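Local coordinates for glutamate--tRNA ligase (Elizabethkingia anophelis, PDB 6B1Z), which probably charges tRNA(Glu) with glutamate in an ATP-dependent reaction, as a class I aminoacyl-tRNA synthetase, at residues 16-21 with 46-51. Residues are numbered along the deposited sequence; the frame is centred on the assembly and turned at random.
Sequences FAPSPT and FILRIE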
loop_
_atom_site.group_PDB
_atom_site.type_symbol
_atom_site.label_atom_id
_atom_site.label_comp_id
_atom_site.label_asym_id
_atom_site.label_seq_id
_atom_site.Cartn_x
_atom_site.Cartn_y
_atom_site.Cartn_z
ATOM N N PHE A 16 -4.600 -0.588 14.539
ATOM C CA PHE A 16 -4.505 -1.285 13.271
ATOM C C PHE A 16 -4.550 -2.768 13.601
ATOM O O PHE A 16 -3.738 -3.241 14.411
ATOM C CB PHE A 16 -3.207 -0.884 12.562
ATOM C CG PHE A 16 -3.052 -1.456 11.182
ATOM C CD1 PHE A 16 -4.078 -1.368 10.260
ATOM C CD2 PHE A 16 -1.850 -2.050 10.801
ATOM C CE1 PHE A 16 -3.929 -1.882 8.989
ATOM C CE2 PHE A 16 -1.696 -2.569 9.516
ATOM C CZ PHE A 16 -2.737 -2.484 8.617
ATOM N N ALA A 17 -5.505 -3.487 13.012
ATOM C CA ALA A 17 -5.770 -4.882 13.359
ATOM C C ALA A 17 -5.710 -5.737 12.104
ATOM O O ALA A 17 -6.729 -6.270 11.658
ATOM C CB ALA A 17 -7.120 -5.015 14.060
ATOM N N PRO A 18 -4.522 -5.879 11.517
ATOM C CA PRO A 18 -4.324 -6.836 10.432
ATOM C C PRO A 18 -4.229 -8.265 10.953
ATOM O O PRO A 18 -3.760 -8.529 12.071
ATOM C CB PRO A 18 -2.988 -6.388 9.829
ATOM C CG PRO A 18 -2.208 -5.944 11.019
ATOM C CD PRO A 18 -3.247 -5.259 11.921
ATOM N N SER A 19 -4.670 -9.168 10.137
ATOM C CA SER A 19 -4.416 -10.587 10.341
ATOM C C SER A 19 -3.103 -10.988 9.672
ATOM O O SER A 19 -2.717 -10.409 8.647
ATOM C CB SER A 19 -5.558 -11.429 9.773
ATOM O OG SER A 19 -5.833 -11.087 8.426
ATOM N N PRO A 20 -2.363 -11.992 10.276
ATOM C CA PRO A 20 -1.104 -12.481 9.692
ATOM C C PRO A 20 -1.349 -13.496 8.581
ATOM O O PRO A 20 -0.925 -14.654 8.650
ATOM C CB PRO A 20 -0.403 -13.100 10.910
ATOM C CG PRO A 20 -1.523 -13.679 11.680
ATOM C CD PRO A 20 -2.655 -12.666 11.552
ATOM N N THR A 21 -2.038 -13.045 7.531
ATOM C CA THR A 21 -2.591 -13.912 6.500
ATOM C C THR A 21 -2.079 -13.542 5.109
ATOM O O THR A 21 -2.731 -13.833 4.103
ATOM C CB THR A 21 -4.121 -13.864 6.533
ATOM O OG1 THR A 21 -4.558 -12.500 6.470
ATOM C CG2 THR A 21 -4.656 -14.502 7.821
ATOM N N PHE A 46 -1.392 4.806 19.051
ATOM C CA PHE A 46 -1.563 3.958 17.875
ATOM C C PHE A 46 -1.136 2.543 18.256
ATOM O O PHE A 46 0.036 2.312 18.573
ATOM C CB PHE A 46 -0.743 4.533 16.711
ATOM C CG PHE A 46 -0.671 3.662 15.473
ATOM C CD1 PHE A 46 -1.815 3.200 14.853
ATOM C CD2 PHE A 46 0.565 3.398 14.879
ATOM C CE1 PHE A 46 -1.737 2.425 13.691
ATOM C CE2 PHE A 46 0.644 2.626 13.718
ATOM C CZ PHE A 46 -0.508 2.151 13.127
ATOM N N ILE A 47 -2.088 1.615 18.252
ATOM C CA ILE A 47 -1.903 0.244 18.720
ATOM C C ILE A 47 -1.877 -0.681 17.511
ATOM O O ILE A 47 -2.673 -0.517 16.580
ATOM C CB ILE A 47 -3.040 -0.163 19.689
ATOM C CG1 ILE A 47 -2.877 0.487 21.067
ATOM C CG2 ILE A 47 -3.121 -1.693 19.864
ATOM C CD1 ILE A 47 -3.226 1.941 21.159
ATOM N N LEU A 48 -0.968 -1.657 17.516
ATOM C CA LEU A 48 -1.002 -2.754 16.550
ATOM C C LEU A 48 -1.448 -4.015 17.274
ATOM O O LEU A 48 -0.793 -4.448 18.233
ATOM C CB LEU A 48 0.375 -2.973 15.907
ATOM C CG LEU A 48 0.470 -4.203 14.994
ATOM C CD1 LEU A 48 -0.390 -4.044 13.730
ATOM C CD2 LEU A 48 1.937 -4.414 14.599
ATOM N N ARG A 49 -2.574 -4.585 16.842
ATOM C CA ARG A 49 -3.090 -5.826 17.398
ATOM C C ARG A 49 -3.111 -6.870 16.292
ATOM O O ARG A 49 -3.719 -6.656 15.234
ATOM C CB ARG A 49 -4.483 -5.628 18.008
ATOM C CG ARG A 49 -4.984 -6.869 18.743
ATOM C CD ARG A 49 -6.276 -6.617 19.524
ATOM N NE ARG A 49 -7.409 -6.390 18.619
ATOM C CZ ARG A 49 -8.264 -5.376 18.709
ATOM N NH1 ARG A 49 -8.150 -4.466 19.668
ATOM N NH2 ARG A 49 -9.263 -5.290 17.848
ATOM N N ILE A 50 -2.427 -7.981 16.519
ATOM C CA ILE A 50 -2.305 -9.032 15.516
ATOM C C ILE A 50 -3.506 -9.964 15.633
ATOM O O ILE A 50 -3.784 -10.533 16.698
ATOM C CB ILE A 50 -0.978 -9.790 15.664
ATOM C CG1 ILE A 50 0.197 -8.841 15.413
ATOM C CG2 ILE A 50 -0.947 -11.010 14.723
ATOM C CD1 ILE A 50 0.210 -8.174 14.047
ATOM N N GLU A 51 -4.236 -10.102 14.530
ATOM C CA GLU A 51 -5.479 -10.858 14.511
ATOM C C GLU A 51 -5.192 -12.278 14.038
ATOM O O GLU A 51 -5.499 -12.662 12.908
ATOM C CB GLU A 51 -6.481 -10.162 13.606
ATOM C CG GLU A 51 -6.576 -8.694 13.891
ATOM C CD GLU A 51 -7.567 -8.409 14.980
ATOM O OE1 GLU A 51 -8.749 -8.758 14.757
ATOM O OE2 GLU A 51 -7.166 -7.882 16.048
#
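F16 sits at the end of strand 13-16, where it forms a parallel bridge with L48 and grips the residues flanking it: F16 N donates to I47 O at 2.8 Å, and R49 N returns a bond to F16 O. Both side chains lie on the same face of the sheet, side by side. With CG anti to the backbone N (chi1 -175°), the F16 ring runs along L48, F16 CD2 being 3.8 Å from L48 CD1, and P18 CD lies over one ring face toward the rim. L48 CD1 also reaches P18 CD at 3.6 Å, while F16 CB rests against CE1 of F46.

Past the strand ends the pairing continues without regular strand geometry. E51 N donates to P18 O at 3.0 Å, and A17 CA makes a CH...O contact with R49 O. E51 folds back over A17: chi1 of -48° brings E51 CG to 3.3 Å from A17 O, and the bend at chi2 (-87°) turns the carboxylate beside A17 CB. R49 NE holds E51 OE2 there at 3.0 Å in a salt bridge, and R49 is shared with D218 through NH1. A bound formate beside E51 is consistent with a place at the glutamate pocket.

This is the first strand-helix-strand crossover of the Rossmann-type catalytic domain; segment 16-21 leads toward the HIGH-type signature (HLGG) and helix 26-41. That helix meets F16 through A32 and D35, helix 62-73 packs on P18 and L48 through I66 and M67, and N214, on helix 210-220 with D218, hydrogen-bonds to R49 NH2.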